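Local coordinates for protein endoglucanase E-5 (PDB 2CKS) that catalyses the endohydrolysis of (1->4)-beta-D-glucosidic linkages in cellulose, lichenin and cereal beta-D-glucans, here through its glycoside hydrolase family 5 catalytic domain, at residues Phe39-Thr44 and Tyr267-Arg272; Ile59-Met64 and Gly261-Asn266; Ala275-Gly280 and Ser291-Ser296; Gly106-Asn111 and Asn141-Ala146. One frame throughout, in Å; residues are numbered along the deposited sequence.

Contact 1: residues Phe39-Thr44 and Tyr267-Arg272; sequences FDHCLT and YSDDFR
The phenyl ring of Phe39 lies along the backbone and side chains of Ser268, Asp269 and Asp270. Ser268 sits over one face: its CB makes an off-centre CH-pi contact, 4.3 Å from the ring centroid, with OG 4.0 Å above the same face, closer to the ring's middle than CB. At the edge, Asp269 OD1 stands 4.0 Å from Phe39 CD1. Asp270 CB packs against Phe39 CZ at 3.5 Å, its carboxylate steeply tilted (69°) to the ring. A flat apolar ring suits this place, offering breadth to short side chains whose hydrogen bonds are made away from it. Ser268 OG accepts from Asp270 N (3.1 Å), closing an ST turn, and is bonded to Asn266. Asp270 OD1 forms a salt bridge through its syn lone pair with Arg272 NH1, 3.0 Å away in the guanidinium plane. With its CG between backbone N and carbonyl carbon (chi1 71°), Asp269 turns OD1 toward His41, and a water donates to OD1 at 2.6 Å while bonding His41 NE2 in the imidazole plane. Beside the ring, Cys42 packs its side chain on the Ser268 backbone, and its disulfide partner Cys282 donates its backbone N to Asp269 OD2. The two loops, after barrel strands 29-32 and 262-265, are thus joined without a direct hydrogen bond, and the nearby carboxylate of Asp269 would tend to favour a protonated His41.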
loop_
_atom_site.group_PDB
_atom_site.type_symbol
_atom_site.label_atom_id
_atom_site.label_comp_id
_atom_site.label_asym_id
_atom_site.label_seq_id
_atom_site.Cartn_x
_atom_site.Cartn_y
_atom_site.Cartn_z
ATOM N N PHE A 39 5.478 -15.062 3.006
ATOM C CA PHE A 39 4.555 -15.045 4.145
ATOM C C PHE A 39 3.123 -15.309 3.722
ATOM O O PHE A 39 2.181 -14.772 4.293
ATOM C CB PHE A 39 4.681 -13.732 4.926
ATOM C CG PHE A 39 6.037 -13.539 5.518
ATOM C CD1 PHE A 39 6.387 -14.163 6.705
ATOM C CD2 PHE A 39 6.990 -12.777 4.854
ATOM C CE1 PHE A 39 7.668 -14.013 7.220
ATOM C CE2 PHE A 39 8.260 -12.630 5.374
ATOM C CZ PHE A 39 8.590 -13.248 6.556
ATOM N N ASP A 40 2.976 -16.153 2.715
ATOM C CA ASP A 40 1.673 -16.576 2.258
ATOM C C ASP A 40 0.930 -17.315 3.357
ATOM O O ASP A 40 -0.289 -17.212 3.455
ATOM C CB ASP A 40 1.832 -17.510 1.073
ATOM C CG ASP A 40 0.579 -17.648 0.290
ATOM O OD1 ASP A 40 0.263 -18.793 -0.109
ATOM O OD2 ASP A 40 -0.146 -16.667 0.030
ATOM N N HIS A 41 1.674 -18.064 4.175
ATOM C CA HIS A 41 1.089 -18.839 5.280
ATOM C C HIS A 41 0.478 -17.975 6.405
ATOM O O HIS A 41 -0.252 -18.496 7.261
ATOM C CB HIS A 41 2.109 -19.877 5.825
ATOM C CG HIS A 41 3.358 -19.276 6.397
ATOM N ND1 HIS A 41 4.261 -18.560 5.637
ATOM C CD2 HIS A 41 3.858 -19.295 7.655
ATOM C CE1 HIS A 41 5.248 -18.140 6.411
ATOM N NE2 HIS A 41 5.030 -18.576 7.638
ATOM N N CYS A 42 0.771 -16.672 6.402
ATOM C CA CYS A 42 0.171 -15.725 7.342
ATOM C C CYS A 42 -1.167 -15.174 6.875
ATOM O O CYS A 42 -1.792 -14.395 7.588
ATOM C CB CYS A 42 1.111 -14.544 7.583
ATOM S SG CYS A 42 2.487 -14.950 8.663
ATOM N N LEU A 43 -1.591 -15.552 5.673
ATOM C CA LEU A 43 -2.822 -15.025 5.085
ATOM C C LEU A 43 -3.823 -16.161 4.949
ATOM O O LEU A 43 -3.821 -16.905 3.990
ATOM C CB LEU A 43 -2.533 -14.379 3.730
ATOM C CG LEU A 43 -1.364 -13.392 3.711
ATOM C CD1 LEU A 43 -1.113 -12.903 2.299
ATOM C CD2 LEU A 43 -1.629 -12.240 4.642
ATOM N N THR A 44 -4.650 -16.301 5.969
ATOM C CA THR A 44 -5.610 -17.385 6.055
ATOM C C THR A 44 -6.991 -16.833 6.332
ATOM O O THR A 44 -7.168 -15.650 6.620
ATOM C CB THR A 44 -5.225 -18.374 7.194
ATOM O OG1 THR A 44 -5.267 -17.711 8.467
ATOM C CG2 THR A 44 -3.787 -18.862 7.070
ATOM N N TYR A 267 1.668 -7.208 7.995
ATOM C CA TYR A 267 0.815 -8.225 8.611
ATOM C C TYR A 267 1.421 -9.617 8.390
ATOM O O TYR A 267 0.998 -10.378 7.500
ATOM C CB TYR A 267 -0.587 -8.147 7.986
ATOM C CG TYR A 267 -1.698 -8.720 8.830
ATOM C CD1 TYR A 267 -2.082 -8.110 10.028
ATOM C CD2 TYR A 267 -2.382 -9.862 8.426
ATOM C CE1 TYR A 267 -3.119 -8.622 10.794
ATOM C CE2 TYR A 267 -3.419 -10.386 9.200
ATOM C CZ TYR A 267 -3.779 -9.762 10.379
ATOM O OH TYR A 267 -4.795 -10.295 11.141
ATOM N N SER A 268 2.461 -9.914 9.156
ATOM C CA SER A 268 3.167 -11.198 9.091
ATOM C C SER A 268 3.823 -11.467 10.434
ATOM O O SER A 268 3.821 -10.613 11.316
ATOM C CB SER A 268 4.238 -11.194 8.000
ATOM O OG SER A 268 5.457 -10.644 8.466
ATOM N N ASP A 269 4.418 -12.649 10.553
ATOM C CA ASP A 269 5.198 -13.014 11.729
ATOM C C ASP A 269 6.693 -13.114 11.416
ATOM O O ASP A 269 7.414 -13.908 12.016
ATOM C CB ASP A 269 4.639 -14.288 12.378
ATOM C CG ASP A 269 4.890 -15.534 11.562
ATOM O OD1 ASP A 269 5.208 -15.435 10.353
ATOM O OD2 ASP A 269 4.782 -16.673 12.073
ATOM N N ASP A 270 7.152 -12.276 10.498
ATOM C CA ASP A 270 8.580 -12.106 10.253
ATOM C C ASP A 270 9.282 -11.717 11.555
ATOM O O ASP A 270 8.665 -11.139 12.455
ATOM C CB ASP A 270 8.800 -11.029 9.196
ATOM C CG ASP A 270 10.240 -10.887 8.813
ATOM O OD1 ASP A 270 10.718 -9.730 8.777
ATOM O OD2 ASP A 270 10.967 -11.869 8.543
ATOM N N PHE A 271 10.573 -12.015 11.659
ATOM C CA PHE A 271 11.316 -11.729 12.892
ATOM C C PHE A 271 11.478 -10.239 13.207
ATOM O O PHE A 271 11.673 -9.863 14.365
ATOM C CB PHE A 271 12.692 -12.415 12.865
ATOM C CG PHE A 271 13.706 -11.736 11.982
ATOM C CD1 PHE A 271 13.866 -12.122 10.657
ATOM C CD2 PHE A 271 14.523 -10.722 12.489
ATOM C CE1 PHE A 271 14.812 -11.500 9.843
ATOM C CE2 PHE A 271 15.467 -10.095 11.682
ATOM C CZ PHE A 271 15.614 -10.479 10.360
ATOM N N ARG A 272 11.415 -9.402 12.186
ATOM C CA ARG A 272 11.663 -7.981 12.351
ATOM C C ARG A 272 10.569 -7.308 13.170
ATOM O O ARG A 272 9.427 -7.767 13.206
ATOM C CB ARG A 272 11.795 -7.315 10.992
ATOM C CG ARG A 272 13.008 -7.789 10.201
ATOM C CD ARG A 272 13.080 -7.180 8.817
ATOM N NE ARG A 272 14.244 -7.635 8.061
ATOM C CZ ARG A 272 14.333 -8.790 7.399
ATOM N NH1 ARG A 272 13.327 -9.658 7.376
ATOM N NH2 ARG A 272 15.453 -9.083 6.750
HETATM O O HOH W 1 6.803 -17.191 9.325
#

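Contact 2: residues Ile59-Met64 and Gly261-Asn266; sequences IIRLSM and GWTKWN
The indole of Trp265 turns its six-membered edge toward Ser63 and Arg61. Ser63 OG lies in the indole plane, 3.7 Å from Trp265 CZ3. The guanidinium of Arg61 is turned steeply to the indole, at 72°, with Trp265 CE3 in its own plane and 3.9 Å from Arg61 NH1, without stacking. One indole face is overlaid toward its rim by Asn266 CB, which follows a cis peptide bond, as in related family 5 enzymes, and the His34 ring meets the indole with planes about 50° apart. Arg61 CG is anti to the backbone N and the chain stays extended to NE, so its methylenes run past Thr263, with Arg61 CD 3.7 Å from Thr263 OG1. Beyond, the guanidinium forms salt bridges with Glu135 and Glu231, the probable nucleophile, and hydrogen bonds with Asn138 and Ser32; a long arginine can satisfy several acceptors at once. Deeper down, Thr263 CG2 meets Ile59 CG2 at 3.7 Å. Threonine suits both demands, giving its methyl to the apolar floor and its OG1 to Thr230 O, while Ser63 OG bonds to Asp99 and Ser32. Strands 59-64 and 262-265 are not sheet neighbours: strand 29-32 lies between them in the closed barrel. The axes of the two short segments come within 7.5 Å at 54°, their inward side chains meeting inside the barrel, with helix 75-90 packed on the outward side of strand 59-65.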
loop_
_atom_site.group_PDB
_atom_site.type_symbol
_atom_site.label_atom_id
_atom_site.label_comp_id
_atom_site.label_asym_id
_atom_site.label_seq_id
_atom_site.Cartn_x
_atom_site.Cartn_y
_atom_site.Cartn_z
ATOM N N ILE A 59 -8.804 -1.564 4.826
ATOM C CA ILE A 59 -8.089 -1.836 3.590
ATOM C C ILE A 59 -6.909 -2.768 3.871
ATOM O O ILE A 59 -6.314 -2.738 4.960
ATOM C CB ILE A 59 -7.643 -0.472 2.986
ATOM C CG1 ILE A 59 -7.003 -0.613 1.607
ATOM C CG2 ILE A 59 -6.709 0.271 3.916
ATOM C CD1 ILE A 59 -7.010 0.706 0.832
ATOM N N ILE A 60 -6.604 -3.606 2.892
ATOM C CA ILE A 60 -5.447 -4.491 2.925
ATOM C C ILE A 60 -4.677 -4.284 1.631
ATOM O O ILE A 60 -5.257 -4.240 0.545
ATOM C CB ILE A 60 -5.855 -5.981 3.102
ATOM C CG1 ILE A 60 -4.605 -6.867 3.239
ATOM C CG2 ILE A 60 -6.728 -6.475 1.967
ATOM C CD1 ILE A 60 -4.885 -8.266 3.676
ATOM N N ARG A 61 -3.371 -4.145 1.759
ATOM C CA ARG A 61 -2.492 -4.085 0.609
ATOM C C ARG A 61 -1.850 -5.452 0.423
ATOM O O ARG A 61 -1.228 -5.991 1.346
ATOM C CB ARG A 61 -1.451 -3.013 0.844
ATOM C CG ARG A 61 -0.355 -2.912 -0.189
ATOM C CD ARG A 61 0.604 -1.897 0.289
ATOM N NE ARG A 61 1.647 -1.448 -0.607
ATOM C CZ ARG A 61 2.949 -1.540 -0.344
ATOM N NH1 ARG A 61 3.417 -2.187 0.717
ATOM N NH2 ARG A 61 3.800 -0.994 -1.176
ATOM N N LEU A 62 -2.031 -6.015 -0.768
ATOM C CA LEU A 62 -1.484 -7.316 -1.122
ATOM C C LEU A 62 -0.154 -7.133 -1.846
ATOM O O LEU A 62 -0.120 -6.746 -3.013
ATOM C CB LEU A 62 -2.483 -8.063 -2.007
ATOM C CG LEU A 62 -3.889 -8.223 -1.425
ATOM C CD1 LEU A 62 -4.826 -8.821 -2.466
ATOM C CD2 LEU A 62 -3.874 -9.068 -0.170
ATOM N N SER A 63 0.945 -7.394 -1.146
ATOM C CA SER A 63 2.269 -7.079 -1.646
ATOM C C SER A 63 2.852 -8.283 -2.359
ATOM O O SER A 63 3.153 -9.299 -1.739
ATOM C CB SER A 63 3.186 -6.628 -0.510
ATOM O OG SER A 63 2.728 -5.393 0.027
ATOM N N MET A 64 2.984 -8.159 -3.667
ATOM C CA MET A 64 3.545 -9.214 -4.496
ATOM C C MET A 64 4.876 -8.759 -5.080
ATOM O O MET A 64 4.918 -7.975 -6.027
ATOM C CB MET A 64 2.581 -9.564 -5.626
ATOM C CG MET A 64 3.051 -10.726 -6.514
ATOM S SD MET A 64 1.893 -11.083 -7.827
ATOM C CE MET A 64 2.223 -9.691 -8.924
ATOM N N GLY A 261 -4.865 8.166 3.677
ATOM C CA GLY A 261 -4.969 6.755 4.003
ATOM C C GLY A 261 -3.603 6.118 4.171
ATOM O O GLY A 261 -2.590 6.635 3.681
ATOM N N TRP A 262 -3.573 4.999 4.887
ATOM C CA TRP A 262 -2.341 4.267 5.105
ATOM C C TRP A 262 -2.530 2.775 5.318
ATOM O O TRP A 262 -3.579 2.318 5.780
ATOM C CB TRP A 262 -1.564 4.842 6.295
ATOM C CG TRP A 262 -2.299 5.069 7.625
ATOM C CD1 TRP A 262 -2.752 6.265 8.099
ATOM C CD2 TRP A 262 -2.554 4.111 8.673
ATOM N NE1 TRP A 262 -3.286 6.117 9.358
ATOM C CE2 TRP A 262 -3.175 4.807 9.739
ATOM C CE3 TRP A 262 -2.356 2.728 8.804
ATOM C CZ2 TRP A 262 -3.587 4.173 10.915
ATOM C CZ3 TRP A 262 -2.744 2.107 9.991
ATOM C CH2 TRP A 262 -3.352 2.829 11.023
ATOM N N THR A 263 -1.483 2.033 4.968
ATOM C CA THR A 263 -1.372 0.611 5.266
ATOM C C THR A 263 0.001 0.358 5.867
ATOM O O THR A 263 1.017 0.587 5.207
ATOM C CB THR A 263 -1.585 -0.264 3.989
ATOM O OG1 THR A 263 -0.894 0.291 2.859
ATOM C CG2 THR A 263 -3.038 -0.293 3.587
ATOM N N LYS A 264 0.037 -0.127 7.108
ATOM C CA LYS A 264 1.295 -0.324 7.810
ATOM C C LYS A 264 1.986 -1.610 7.363
ATOM O O LYS A 264 1.343 -2.632 7.128
ATOM C CB LYS A 264 1.081 -0.365 9.327
ATOM C CG LYS A 264 2.366 -0.615 10.110
ATOM C CD LYS A 264 2.200 -0.479 11.595
ATOM C CE LYS A 264 3.548 -0.492 12.277
ATOM N NZ LYS A 264 4.334 -1.718 11.957
ATOM N N TRP A 265 3.308 -1.539 7.269
ATOM C CA TRP A 265 4.157 -2.692 7.009
ATOM C C TRP A 265 4.487 -3.308 8.367
ATOM O O TRP A 265 5.083 -2.626 9.199
ATOM C CB TRP A 265 5.436 -2.174 6.355
ATOM C CG TRP A 265 6.369 -3.189 5.790
ATOM C CD1 TRP A 265 7.599 -3.509 6.272
ATOM C CD2 TRP A 265 6.200 -3.959 4.587
ATOM N NE1 TRP A 265 8.187 -4.461 5.477
ATOM C CE2 TRP A 265 7.353 -4.751 4.434
ATOM C CE3 TRP A 265 5.178 -4.076 3.636
ATOM C CZ2 TRP A 265 7.519 -5.633 3.368
ATOM C CZ3 TRP A 265 5.341 -4.958 2.582
ATOM C CH2 TRP A 265 6.509 -5.721 2.457
ATOM N N ASN A 266 4.112 -4.555 8.656
ATOM C CA ASN A 266 3.365 -5.463 7.785
ATOM C C ASN A 266 2.618 -6.515 8.631
ATOM O O ASN A 266 2.918 -6.689 9.819
ATOM C CB ASN A 266 4.321 -6.154 6.813
ATOM C CG ASN A 266 5.378 -6.981 7.521
ATOM O OD1 ASN A 266 5.108 -8.101 7.961
ATOM N ND2 ASN A 266 6.584 -6.423 7.665
#

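Contact 3: residues Ala275-Gly280 and Ser291-Ser296; sequences AVFQPG and SSLKAS
Lys294 leaves its backbone with CG anti to the carbonyl carbon, runs on nearly extended, and bends only at its end (chi4 73°), which folds NZ back over the 275-280 segment. There the ammonium donates to Ala275 O at 2.7 Å, and to Phe277 O at the same 2.7 Å, reaching both carbonyls from above their planes. In all, four backbone carbonyls (Ala275, Phe277, Asp270, Arg272) surround the ammonium, which has three N-H groups to share among them, a task for which a long, flexible lysine is well fitted. Phe277 and Leu293 share a first torsion, CG anti to the carbonyl carbon, and their side chains lie side by side pointing the same way, with Phe277 CE1 3.5 Å from Leu293 CD2. The phenyl ring also has Val276 CG2 over the centre of one face and meets Tyr267 and Trp288 edge-to-face. Gln278, bent at chi2 (-73°), brings its amide across the aliphatic part of Lys294, Gln278 NE2 lying 3.8 Å from Lys294 CG. The backbones pair as well: Lys294 N donates to Val276 O at 2.9 Å, and Gln278 N to Ser292 O at 2.8 Å. These bonds flank Phe277 and Leu293, whose CA-H groups point at Ser292 O and Val276 O. The result is an isolated antiparallel bridge with a non-hydrogen-bonded pair at its centre, lying in the long connection from the last barrel strand, 262-265, to the closing helix 295-304 of the (beta/alpha)8 fold, just where Lys294 occupies the helix N-cap position.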
loop_
_atom_site.group_PDB
_atom_site.type_symbol
_atom_site.label_atom_id
_atom_site.label_comp_id
_atom_site.label_asym_id
_atom_site.label_seq_id
_atom_site.Cartn_x
_atom_site.Cartn_y
_atom_site.Cartn_z
ATOM N N ALA A 275 6.986 -6.363 11.683
ATOM C CA ALA A 275 5.989 -7.397 11.454
ATOM C C ALA A 275 5.193 -7.527 12.729
ATOM O O ALA A 275 5.754 -7.725 13.804
ATOM C CB ALA A 275 6.643 -8.716 11.090
ATOM N N VAL A 276 3.881 -7.409 12.618
ATOM C CA VAL A 276 3.053 -7.263 13.804
ATOM C C VAL A 276 2.968 -8.487 14.709
ATOM O O VAL A 276 2.655 -8.336 15.877
ATOM C CB VAL A 276 1.612 -6.817 13.441
ATOM C CG1 VAL A 276 1.616 -5.437 12.807
ATOM C CG2 VAL A 276 0.913 -7.857 12.564
ATOM N N PHE A 277 3.201 -9.686 14.178
ATOM C CA PHE A 277 3.085 -10.921 14.962
ATOM C C PHE A 277 4.442 -11.504 15.328
ATOM O O PHE A 277 5.431 -11.354 14.607
ATOM C CB PHE A 277 2.292 -11.973 14.205
ATOM C CG PHE A 277 0.903 -11.536 13.844
ATOM C CD1 PHE A 277 0.002 -11.149 14.829
ATOM C CD2 PHE A 277 0.505 -11.468 12.521
ATOM C CE1 PHE A 277 -1.279 -10.729 14.495
ATOM C CE2 PHE A 277 -0.781 -11.045 12.180
ATOM C CZ PHE A 277 -1.669 -10.676 13.167
ATOM N N GLN A 278 4.473 -12.212 16.449
ATOM C CA GLN A 278 5.694 -12.862 16.897
ATOM C C GLN A 278 5.934 -14.079 16.025
ATOM O O GLN A 278 4.996 -14.787 15.695
ATOM C CB GLN A 278 5.559 -13.321 18.349
ATOM C CG GLN A 278 5.353 -12.200 19.360
ATOM C CD GLN A 278 6.597 -11.373 19.635
ATOM O OE1 GLN A 278 6.605 -10.538 20.553
ATOM N NE2 GLN A 278 7.633 -11.576 18.852
ATOM N N PRO A 279 7.179 -14.345 15.656
ATOM C CA PRO A 279 7.485 -15.562 14.899
ATOM C C PRO A 279 6.810 -16.815 15.461
ATOM O O PRO A 279 6.830 -17.055 16.672
ATOM C CB PRO A 279 9.009 -15.653 15.010
ATOM C CG PRO A 279 9.435 -14.236 15.043
ATOM C CD PRO A 279 8.380 -13.521 15.862
ATOM N N GLY A 280 6.216 -17.604 14.574
ATOM C CA GLY A 280 5.480 -18.792 14.959
ATOM C C GLY A 280 3.981 -18.611 15.052
ATOM O O GLY A 280 3.247 -19.587 15.105
ATOM N N SER A 291 -0.991 -11.540 23.294
ATOM C CA SER A 291 0.402 -11.941 23.496
ATOM C C SER A 291 1.173 -12.284 22.216
ATOM O O SER A 291 2.394 -12.414 22.252
ATOM C CB SER A 291 0.466 -13.137 24.455
ATOM O OG SER A 291 -0.184 -14.273 23.913
ATOM N N SER A 292 0.469 -12.432 21.098
ATOM C CA SER A 292 1.123 -12.702 19.821
ATOM C C SER A 292 1.593 -11.432 19.118
ATOM O O SER A 292 2.257 -11.520 18.097
ATOM C CB SER A 292 0.177 -13.455 18.890
ATOM O OG SER A 292 -0.893 -12.615 18.504
ATOM N N LEU A 293 1.237 -10.259 19.641
ATOM C CA LEU A 293 1.614 -8.997 19.001
ATOM C C LEU A 293 2.928 -8.434 19.488
ATOM O O LEU A 293 3.164 -8.323 20.703
ATOM C CB LEU A 293 0.542 -7.935 19.224
ATOM C CG LEU A 293 -0.869 -8.309 18.793
ATOM C CD1 LEU A 293 -1.804 -7.143 19.076
ATOM C CD2 LEU A 293 -0.918 -8.710 17.333
ATOM N N LYS A 294 3.763 -8.030 18.540
ATOM C CA LYS A 294 4.921 -7.203 18.843
ATOM C C LYS A 294 4.406 -5.830 19.274
ATOM O O LYS A 294 3.224 -5.517 19.110
ATOM C CB LYS A 294 5.829 -7.061 17.619
ATOM C CG LYS A 294 6.441 -8.368 17.116
ATOM C CD LYS A 294 7.783 -8.132 16.447
ATOM C CE LYS A 294 8.308 -9.361 15.718
ATOM N NZ LYS A 294 7.566 -9.654 14.426
ATOM N N ALA A 295 5.292 -5.008 19.821
ATOM C CA ALA A 295 4.916 -3.669 20.275
ATOM C C ALA A 295 4.270 -2.839 19.161
ATOM O O ALA A 295 3.251 -2.184 19.381
ATOM C CB ALA A 295 6.129 -2.960 20.822
ATOM N N SER A 296 4.853 -2.894 17.965
ATOM C CA SER A 296 4.330 -2.171 16.804
ATOM C C SER A 296 2.946 -2.689 16.422
ATOM O O SER A 296 2.096 -1.926 15.959
ATOM C CB SER A 296 5.298 -2.291 15.612
ATOM O OG SER A 296 5.367 -3.619 15.123
#

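Contact 4: residues Gly106-Asn111 and Asn141-Ala146; sequences GDPHYN and NGVSWA
Gly106 and Asn141 bring together the loops that follow the third and fourth barrel strands, at the mouth where a family 5 enzyme binds its glucan chain. Asn141 N donates to Gly106 O at 3.0 Å; the bond is nearly straight at the hydrogen (164°), though the donor stands above the carbonyl plane. The side-chain amide of Asn141, its CG held between backbone N and carbonyl carbon (chi1 58°), lies against Gly106, with Asn141 ND2 3.4 Å from Gly106 CA. Glycine suits this spot, since a CB here would run into the Asn141 amide oxygen. Asn141 ND2 is itself bonded to Glu139 O and Leu103 O, which ties the loop of the likely proton donor, Glu139, to the neighbouring connection of the (beta/alpha)8 barrel. Val143 adds an apolar touch with both methyls. Its CG1 packs 3.7 Å from Asp107 CB, the two side chains crossing at about a right angle, and Val143 CG2 meets the CD corner of the Pro108 ring at 4.1 Å. Asp107 suits the start of the turn because OD1 accepts from His109 N at 2.9 Å, from above the carboxylate plane, in an Asx turn.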
loop_
_atom_site.group_PDB
_atom_site.type_symbol
_atom_site.label_atom_id
_atom_site.label_comp_id
_atom_site.label_asym_id
_atom_site.label_seq_id
_atom_site.Cartn_x
_atom_site.Cartn_y
_atom_site.Cartn_z
ATOM N N GLY A 106 15.297 -1.368 -9.227
ATOM C CA GLY A 106 14.516 -0.211 -8.832
ATOM C C GLY A 106 13.868 0.572 -9.958
ATOM O O GLY A 106 13.016 1.420 -9.695
ATOM N N ASP A 107 14.262 0.310 -11.201
ATOM C CA ASP A 107 13.635 0.965 -12.340
ATOM C C ASP A 107 12.364 0.202 -12.667
ATOM O O ASP A 107 12.442 -0.965 -13.058
ATOM C CB ASP A 107 14.566 0.936 -13.554
ATOM C CG ASP A 107 13.977 1.647 -14.768
ATOM O OD1 ASP A 107 12.773 2.000 -14.760
ATOM O OD2 ASP A 107 14.658 1.882 -15.789
ATOM N N PRO A 108 11.191 0.825 -12.532
ATOM C CA PRO A 108 9.944 0.094 -12.806
ATOM C C PRO A 108 9.885 -0.466 -14.225
ATOM O O PRO A 108 9.248 -1.477 -14.455
ATOM C CB PRO A 108 8.842 1.141 -12.593
ATOM C CG PRO A 108 9.458 2.244 -11.854
ATOM C CD PRO A 108 10.939 2.219 -12.126
ATOM N N HIS A 109 10.561 0.175 -15.173
ATOM C CA HIS A 109 10.527 -0.323 -16.541
ATOM C C HIS A 109 11.110 -1.740 -16.691
ATOM O O HIS A 109 10.735 -2.473 -17.607
ATOM C CB HIS A 109 11.237 0.639 -17.502
ATOM C CG HIS A 109 10.714 0.568 -18.902
ATOM N ND1 HIS A 109 10.909 -0.531 -19.712
ATOM C CD2 HIS A 109 10.006 1.458 -19.636
ATOM C CE1 HIS A 109 10.336 -0.317 -20.882
ATOM N NE2 HIS A 109 9.782 0.882 -20.863
ATOM N N TYR A 110 12.010 -2.133 -15.792
ATOM C CA TYR A 110 12.532 -3.501 -15.773
ATOM C C TYR A 110 11.415 -4.554 -15.771
ATOM O O TYR A 110 11.578 -5.649 -16.320
ATOM C CB TYR A 110 13.432 -3.689 -14.551
ATOM C CG TYR A 110 14.166 -4.996 -14.525
ATOM C CD1 TYR A 110 15.408 -5.122 -15.131
ATOM C CD2 TYR A 110 13.621 -6.111 -13.901
ATOM C CE1 TYR A 110 16.087 -6.319 -15.112
ATOM C CE2 TYR A 110 14.294 -7.323 -13.882
ATOM C CZ TYR A 110 15.528 -7.419 -14.486
ATOM O OH TYR A 110 16.201 -8.626 -14.476
ATOM N N ASN A 111 10.286 -4.219 -15.145
ATOM C CA ASN A 111 9.165 -5.136 -15.001
ATOM C C ASN A 111 7.913 -4.702 -15.767
ATOM O O ASN A 111 6.827 -5.207 -15.503
ATOM C CB ASN A 111 8.842 -5.290 -13.514
ATOM C CG ASN A 111 9.851 -6.148 -12.802
ATOM O OD1 ASN A 111 10.054 -7.300 -13.176
ATOM N ND2 ASN A 111 10.530 -5.585 -11.809
ATOM N N ASN A 141 13.403 3.367 -7.429
ATOM C CA ASN A 141 14.622 3.957 -6.908
ATOM C C ASN A 141 15.713 3.970 -7.970
ATOM O O ASN A 141 15.748 3.112 -8.854
ATOM C CB ASN A 141 15.073 3.243 -5.616
ATOM C CG ASN A 141 15.314 1.759 -5.805
ATOM O OD1 ASN A 141 16.452 1.336 -6.033
ATOM N ND2 ASN A 141 14.252 0.948 -5.680
ATOM N N GLY A 142 16.568 4.983 -7.883
ATOM C CA GLY A 142 17.653 5.173 -8.828
ATOM C C GLY A 142 17.209 5.745 -10.161
ATOM O O GLY A 142 17.990 5.762 -11.112
ATOM N N VAL A 143 15.963 6.223 -10.228
ATOM C CA VAL A 143 15.381 6.747 -11.464
ATOM C C VAL A 143 14.793 8.146 -11.267
ATOM O O VAL A 143 14.381 8.535 -10.166
ATOM C CB VAL A 143 14.301 5.793 -12.057
ATOM C CG1 VAL A 143 14.924 4.480 -12.517
ATOM C CG2 VAL A 143 13.167 5.546 -11.061
ATOM N N SER A 144 14.752 8.902 -12.356
ATOM C CA SER A 144 14.197 10.243 -12.341
ATOM C C SER A 144 12.686 10.195 -12.221
ATOM O O SER A 144 12.052 9.192 -12.573
ATOM C CB SER A 144 14.557 10.982 -13.628
ATOM O OG SER A 144 13.918 10.388 -14.742
ATOM N N TRP A 145 12.110 11.297 -11.765
ATOM C CA TRP A 145 10.660 11.436 -11.763
ATOM C C TRP A 145 10.083 11.330 -13.175
ATOM O O TRP A 145 9.071 10.664 -13.386
ATOM C CB TRP A 145 10.195 12.730 -11.083
ATOM C CG TRP A 145 8.724 12.905 -11.290
ATOM C CD1 TRP A 145 8.113 13.871 -12.007
ATOM C CD2 TRP A 145 7.686 12.018 -10.846
ATOM N NE1 TRP A 145 6.755 13.662 -12.032
ATOM C CE2 TRP A 145 6.469 12.526 -11.325
ATOM C CE3 TRP A 145 7.664 10.837 -10.092
ATOM C CZ2 TRP A 145 5.246 11.908 -11.073
ATOM C CZ3 TRP A 145 6.455 10.222 -9.848
ATOM C CH2 TRP A 145 5.263 10.755 -10.338
ATOM N N ALA A 146 10.724 11.956 -14.162
ATOM C CA ALA A 146 10.227 11.855 -15.539
ATOM C C ALA A 146 10.110 10.412 -16.037
ATOM O O ALA A 146 9.190 10.089 -16.781
ATOM C CB ALA A 146 11.076 12.682 -16.493
#

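In the fold
Contact 2 is the core of the set, within the barrel and beside the probable catalytic glutamates, and its polar groups are held by salt bridges and hydrogen bonds to surrounding strands and a loop. Contacts 1 and 3 are also buried but lie in the outer loops. Contact 1 continues from contact 2 along the chain, while contacts 1, 2 and 3 share the course that runs from strand 262-265 toward the final helix; Asn266 O and Val276 N join contacts 2 and 3. Where contact 1 relies on a ring, a water and a nearby disulfide, contact 3 combines backbone pairing with a lysine bonded to carbonyls. Contact 4 is the surface member, with a single backbone hydrogen bond and a small methyl contact.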